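Local coordinates for monoamine oxidase regulatory protein, putative (Archaeoglobus fulgidus, PDB 1Q6W) that is of unconfirmed function but belongs to the MaoC-like dehydratase family of hot-dog-fold proteins, and so probably acts on a thioester-linked acyl substrate, at residues 18-23 with 120-125; 131-136 with 148-153. All coordinates share one frame; numbering follows the deposited sequence.

Interaction 1 of 2, residues 18-23 with 120-125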
loop_
_atom_site.group_PDB
_atom_site.type_symbol
_atom_site.label_atom_id
_atom_site.label_comp_id
_atom_site.label_asym_id
_atom_site.label_seq_id
_atom_site.Cartn_x
_atom_site.Cartn_y
_atom_site.Cartn_z
ATOM N N ILE A 18 8.898 22.150 8.084
ATOM C CA ILE A 18 8.348 21.675 6.817
ATOM C C ILE A 18 7.501 22.754 6.162
ATOM O O ILE A 18 6.542 23.254 6.765
ATOM C CB ILE A 18 7.450 20.429 7.018
ATOM C CG1 ILE A 18 8.141 19.402 7.916
ATOM C CG2 ILE A 18 7.126 19.804 5.672
ATOM C CD1 ILE A 18 9.446 18.892 7.379
ATOM N N GLN A 19 7.853 23.113 4.930
ATOM C CA GLN A 19 7.103 24.135 4.221
ATOM C C GLN A 19 6.528 23.636 2.907
ATOM O O GLN A 19 7.188 22.950 2.131
ATOM C CB GLN A 19 7.965 25.387 4.010
ATOM C CG GLN A 19 9.396 25.103 3.633
ATOM C CD GLN A 19 10.281 26.321 3.780
ATOM O OE1 GLN A 19 10.340 26.928 4.847
ATOM N NE2 GLN A 19 10.981 26.681 2.711
ATOM N N ILE A 20 5.268 23.974 2.672
ATOM C CA ILE A 20 4.593 23.553 1.464
ATOM C C ILE A 20 5.406 23.885 0.221
ATOM O O ILE A 20 5.894 25.002 0.075
ATOM C CB ILE A 20 3.196 24.206 1.385
ATOM C CG1 ILE A 20 2.359 23.717 2.574
ATOM C CG2 ILE A 20 2.523 23.866 0.065
ATOM C CD1 ILE A 20 0.931 24.175 2.566
ATOM N N GLY A 21 5.556 22.902 -0.669
ATOM C CA GLY A 21 6.302 23.120 -1.894
ATOM C C GLY A 21 7.608 22.346 -1.949
ATOM O O GLY A 21 8.173 22.137 -3.028
ATOM N N GLU A 22 8.109 21.932 -0.789
ATOM C CA GLU A 22 9.350 21.171 -0.757
ATOM C C GLU A 22 9.100 19.827 -1.436
ATOM O O GLU A 22 8.068 19.184 -1.214
ATOM C CB GLU A 22 9.805 20.938 0.678
ATOM C CG GLU A 22 10.098 22.206 1.450
ATOM C CD GLU A 22 10.771 21.933 2.788
ATOM O OE1 GLU A 22 11.934 21.473 2.784
ATOM O OE2 GLU A 22 10.142 22.175 3.843
ATOM N N LYS A 23 10.041 19.408 -2.271
ATOM C CA LYS A 23 9.903 18.155 -2.982
ATOM C C LYS A 23 11.090 17.219 -2.732
ATOM O O LYS A 23 12.231 17.654 -2.634
ATOM C CB LYS A 23 9.739 18.423 -4.493
ATOM C CG LYS A 23 9.522 17.154 -5.311
ATOM C CD LYS A 23 9.306 17.426 -6.791
ATOM C CE LYS A 23 7.929 18.002 -7.068
ATOM N NZ LYS A 23 7.681 18.115 -8.532
ATOM N N VAL A 120 2.181 19.326 0.188
ATOM C CA VAL A 120 1.056 20.079 -0.335
ATOM C C VAL A 120 0.116 20.626 0.726
ATOM O O VAL A 120 -0.717 21.471 0.436
ATOM C CB VAL A 120 0.239 19.230 -1.323
ATOM C CG1 VAL A 120 1.122 18.818 -2.492
ATOM C CG2 VAL A 120 -0.372 18.020 -0.607
ATOM N N GLU A 121 0.253 20.164 1.955
ATOM C CA GLU A 121 -0.632 20.632 3.012
ATOM C C GLU A 121 -0.071 20.450 4.421
ATOM O O GLU A 121 0.730 19.546 4.693
ATOM C CB GLU A 121 -1.970 19.914 2.889
ATOM C CG GLU A 121 -2.983 20.264 3.957
ATOM C CD GLU A 121 -4.315 19.558 3.746
ATOM O OE1 GLU A 121 -5.212 19.708 4.604
ATOM O OE2 GLU A 121 -4.468 18.853 2.720
ATOM N N LYS A 122 -0.500 21.331 5.315
ATOM C CA LYS A 122 -0.083 21.292 6.710
ATOM C C LYS A 122 -1.274 21.685 7.542
ATOM O O LYS A 122 -1.961 22.653 7.247
ATOM C CB LYS A 122 1.058 22.268 6.974
ATOM C CG LYS A 122 2.311 21.988 6.174
ATOM C CD LYS A 122 3.431 22.906 6.585
ATOM C CE LYS A 122 3.721 22.775 8.069
ATOM N NZ LYS A 122 4.846 23.655 8.481
ATOM N N GLN A 123 -1.499 20.933 8.599
ATOM C CA GLN A 123 -2.632 21.161 9.467
ATOM C C GLN A 123 -2.138 21.051 10.905
ATOM O O GLN A 123 -1.299 20.198 11.207
ATOM C CB GLN A 123 -3.655 20.070 9.186
ATOM C CG GLN A 123 -5.089 20.383 9.466
ATOM C CD GLN A 123 -5.972 19.171 9.191
ATOM O OE1 GLN A 123 -5.738 18.425 8.230
ATOM N NE2 GLN A 123 -6.992 18.971 10.030
ATOM N N ASP A 124 -2.618 21.925 11.786
ATOM C CA ASP A 124 -2.227 21.805 13.180
ATOM C C ASP A 124 -3.021 20.598 13.696
ATOM O O ASP A 124 -4.103 20.302 13.187
ATOM C CB ASP A 124 -2.590 23.063 13.966
ATOM C CG ASP A 124 -2.041 23.037 15.380
ATOM O OD1 ASP A 124 -0.806 22.913 15.535
ATOM O OD2 ASP A 124 -2.841 23.138 16.334
ATOM N N PHE A 125 -2.477 19.887 14.680
ATOM C CA PHE A 125 -3.159 18.720 15.220
ATOM C C PHE A 125 -3.426 18.896 16.707
ATOM O O PHE A 125 -4.557 18.741 17.175
ATOM C CB PHE A 125 -2.316 17.467 14.998
ATOM C CG PHE A 125 -3.021 16.200 15.363
ATOM C CD1 PHE A 125 -4.096 15.746 14.607
ATOM C CD2 PHE A 125 -2.621 15.463 16.468
ATOM C CE1 PHE A 125 -4.767 14.574 14.941
ATOM C CE2 PHE A 125 -3.286 14.280 16.819
ATOM C CZ PHE A 125 -4.363 13.835 16.051
#

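Interaction 2 of 2, residues 131-136 with 148-153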
loop_
_atom_site.group_PDB
_atom_site.type_symbol
_atom_site.label_atom_id
_atom_site.label_comp_id
_atom_site.label_asym_id
_atom_site.label_seq_id
_atom_site.Cartn_x
_atom_site.Cartn_y
_atom_site.Cartn_z
ATOM N N VAL A 131 -0.085 17.638 11.219
ATOM C CA VAL A 131 -0.012 16.663 10.141
ATOM C C VAL A 131 0.420 17.320 8.835
ATOM O O VAL A 131 -0.047 18.403 8.476
ATOM C CB VAL A 131 -1.359 15.937 9.912
ATOM C CG1 VAL A 131 -1.777 15.208 11.169
ATOM C CG2 VAL A 131 -2.414 16.921 9.505
ATOM N N VAL A 132 1.337 16.660 8.139
ATOM C CA VAL A 132 1.836 17.149 6.868
ATOM C C VAL A 132 1.322 16.210 5.795
ATOM O O VAL A 132 1.348 14.989 5.965
ATOM C CB VAL A 132 3.381 17.163 6.856
ATOM C CG1 VAL A 132 3.905 17.633 5.496
ATOM C CG2 VAL A 132 3.886 18.066 7.983
ATOM N N THR A 133 0.832 16.777 4.702
ATOM C CA THR A 133 0.333 15.962 3.604
ATOM C C THR A 133 1.247 16.066 2.382
ATOM O O THR A 133 1.638 17.163 1.977
ATOM C CB THR A 133 -1.087 16.383 3.207
ATOM O OG1 THR A 133 -1.967 16.117 4.302
ATOM C CG2 THR A 133 -1.554 15.610 1.954
ATOM N N TYR A 134 1.572 14.918 1.797
ATOM C CA TYR A 134 2.458 14.883 0.645
ATOM C C TYR A 134 1.758 14.373 -0.588
ATOM O O TYR A 134 0.853 13.546 -0.505
ATOM C CB TYR A 134 3.667 13.976 0.921
ATOM C CG TYR A 134 4.481 14.361 2.132
ATOM C CD1 TYR A 134 4.033 14.075 3.425
ATOM C CD2 TYR A 134 5.715 15.012 1.989
ATOM C CE1 TYR A 134 4.801 14.429 4.548
ATOM C CE2 TYR A 134 6.479 15.367 3.089
ATOM C CZ TYR A 134 6.025 15.076 4.364
ATOM O OH TYR A 134 6.807 15.437 5.452
ATOM N N LYS A 135 2.187 14.863 -1.739
ATOM C CA LYS A 135 1.638 14.406 -2.999
ATOM C C LYS A 135 2.712 13.497 -3.580
ATOM O O LYS A 135 3.848 13.921 -3.780
ATOM C CB LYS A 135 1.380 15.576 -3.947
ATOM C CG LYS A 135 0.667 15.171 -5.218
ATOM C CD LYS A 135 0.452 16.369 -6.136
ATOM C CE LYS A 135 -0.487 16.034 -7.298
ATOM N NZ LYS A 135 0.022 14.924 -8.160
ATOM N N LEU A 136 2.366 12.240 -3.825
ATOM C CA LEU A 136 3.313 11.296 -4.376
ATOM C C LEU A 136 3.109 11.116 -5.871
ATOM O O LEU A 136 1.977 10.988 -6.350
ATOM C CB LEU A 136 3.167 9.945 -3.677
ATOM C CG LEU A 136 4.085 8.827 -4.164
ATOM C CD1 LEU A 136 5.531 9.217 -3.926
ATOM C CD2 LEU A 136 3.774 7.552 -3.421
ATOM N N THR A 148 -0.111 7.809 -8.749
ATOM C CA THR A 148 -0.198 9.062 -8.030
ATOM C C THR A 148 -0.887 8.790 -6.699
ATOM O O THR A 148 -1.741 7.910 -6.610
ATOM C CB THR A 148 -0.999 10.116 -8.847
ATOM O OG1 THR A 148 -0.797 11.412 -8.281
ATOM C CG2 THR A 148 -2.488 9.799 -8.834
ATOM N N ALA A 149 -0.504 9.525 -5.661
ATOM C CA ALA A 149 -1.113 9.326 -4.358
ATOM C C ALA A 149 -0.947 10.506 -3.407
ATOM O O ALA A 149 -0.096 11.388 -3.589
ATOM C CB ALA A 149 -0.565 8.063 -3.704
ATOM N N LEU A 150 -1.790 10.501 -2.382
ATOM C CA LEU A 150 -1.786 11.529 -1.359
ATOM C C LEU A 150 -1.645 10.809 -0.014
ATOM O O LEU A 150 -2.464 9.959 0.329
ATOM C CB LEU A 150 -3.104 12.293 -1.420
ATOM C CG LEU A 150 -3.085 13.811 -1.516
ATOM C CD1 LEU A 150 -2.075 14.284 -2.541
ATOM C CD2 LEU A 150 -4.477 14.258 -1.878
ATOM N N TYR A 151 -0.591 11.120 0.734
ATOM C CA TYR A 151 -0.400 10.484 2.033
ATOM C C TYR A 151 -0.002 11.529 3.057
ATOM O O TYR A 151 0.473 12.614 2.695
ATOM C CB TYR A 151 0.661 9.376 1.936
ATOM C CG TYR A 151 2.086 9.843 1.687
ATOM C CD1 TYR A 151 2.968 10.031 2.754
ATOM C CD2 TYR A 151 2.560 10.065 0.387
ATOM C CE1 TYR A 151 4.280 10.426 2.540
ATOM C CE2 TYR A 151 3.879 10.458 0.165
ATOM C CZ TYR A 151 4.737 10.636 1.245
ATOM O OH TYR A 151 6.042 11.021 1.041
ATOM N N SER A 152 -0.203 11.223 4.332
ATOM C CA SER A 152 0.142 12.187 5.370
ATOM C C SER A 152 0.810 11.577 6.588
ATOM O O SER A 152 0.525 10.444 6.972
ATOM C CB SER A 152 -1.104 12.931 5.801
ATOM O OG SER A 152 -2.076 11.994 6.192
ATOM N N ALA A 153 1.709 12.344 7.192
ATOM C CA ALA A 153 2.429 11.892 8.379
ATOM C C ALA A 153 2.219 12.866 9.533
ATOM O O ALA A 153 2.024 14.060 9.329
ATOM C CB ALA A 153 3.917 11.762 8.074
#

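Interaction 1 of 2, residues 18-23 with 120-125
I20 and V120 bring their CA atoms to 5.3 Å, where the loop leading into strand 23-30 passes alongside strand 112-126. The loop bends there in a type II beta turn from Q19 to E22, closed by E22 N to Q19 O at 3.2 Å. G21 has backbone angles at which any side chain would collide with the carbonyl O of I20. E22 folds back on the same turn: its OE2 takes the N-H of Q19 at 2.7 Å through the anti lone pair, in a nearly straight bond. I20 lays its longer branch along the strand backbone, with CD1 3.8 Å from V120 O and similarly close to the CA of E121. Its CG1 rests 4.0 Å from CG of K122, and the two side chains slide past each other in opposite directions. K122 leaves the strand toward the loop with CG beside its backbone N (chi1 -61°), then bends at its third torsion (57°), which turns CE, and with it NZ, toward the carbonyl of I18. NZ donates to I18 O, although the modelled 2.4 Å is too short to be trusted in detail. The same ammonium also bonds F15 O and makes a cation-pi contact with the F15 ring. An alanine in place of K122 would probably leave the carbonyls of I18 and F15 without this donor and uncover one flank of I20. V120 and E121 both face T133 of the neighbouring strand 129-139, a classic beta bulge. The contact lies at the surface of the hot-dog domain, so its chemistry is that of a lysine fastening the incoming chain: aliphatic carbons pack against an isoleucine, while the ammonium end appears to be met by the loop carbonyls of I18 and F15 and by the F15 ring.

Interaction 2 of 2, residues 131-136 with 148-153
Y134 and Y151 face each other as a hydrogen-bonded pair at the middle of an antiparallel ladder, the N-to-C directions of segments 131-136 and 148-153 making 156°. Y134 N donates to Y151 O (2.7 Å), and Y151 N returns the bond to Y134 O (3.1 Å). V132 with A153 and L136 with A149 repeat this pair of hydrogen bonds, so all six residues have both backbone N-H and C=O satisfied across the hairpin. L136 O receives a second, weak bond from the hydroxyl of T148, OG1 lying 3.4 Å away. T133 and K135 turn their backbone groups the other way, to strand 112-126, where T133 bonds V120 and E121 and K135 bonds E118; T148 likewise bonds R102 on strand 92-103. The ammonium of K135 passes near the T148 hydroxyl, but its salt bridge is to E137. On the face carrying the tyrosines, Y151 has its CG between backbone N and carbonyl carbon (chi1 69°), which swings the ring beneath Y134. CB of Y134 sits over one face of that ring in a CH-pi contact, 3.8 Å from the centroid. The two rings are nearly parallel but slid apart, with 5.2 Å between centroids and little overlap. CB of L136 meets the edge of the Y151 ring at CE2 (3.9 Å). L136 and Y151 also press on helix 68-84, the central helix that a hot-dog sheet wraps around. On the reverse face, CD1 of L150 packs on CG of K135 at 3.9 Å, and OG1 of T133 lies beside CB of S152. The paired main-chain bonds thus fix the register between two inner strands, while L136 and Y151 give helix 68-84 an apolar, partly aromatic bed, with Y134 packed on Y151 and V119.

Interactions 1 and 2 have centres 9 Å apart, on the same side of the chain's centre, and both reach the same antiparallel sheet. Along the chain they come in series: residues 18-23 and 120-125 are followed by 131-136 and then 148-153. Strands 112-126 and 129-139, neighbours in sequence and in the sheet, carry one segment of each. They meet directly, Q123 O lying 2.8 Å from V131 N in a probable hydrogen bond, while V120 packs on K135. Interaction 2 thus holds the interior of the hot-dog sheet together, and interaction 1 ties the loop before strand 23-30, outermost in the chain's own sheet, to strand 112-126, the next strand in.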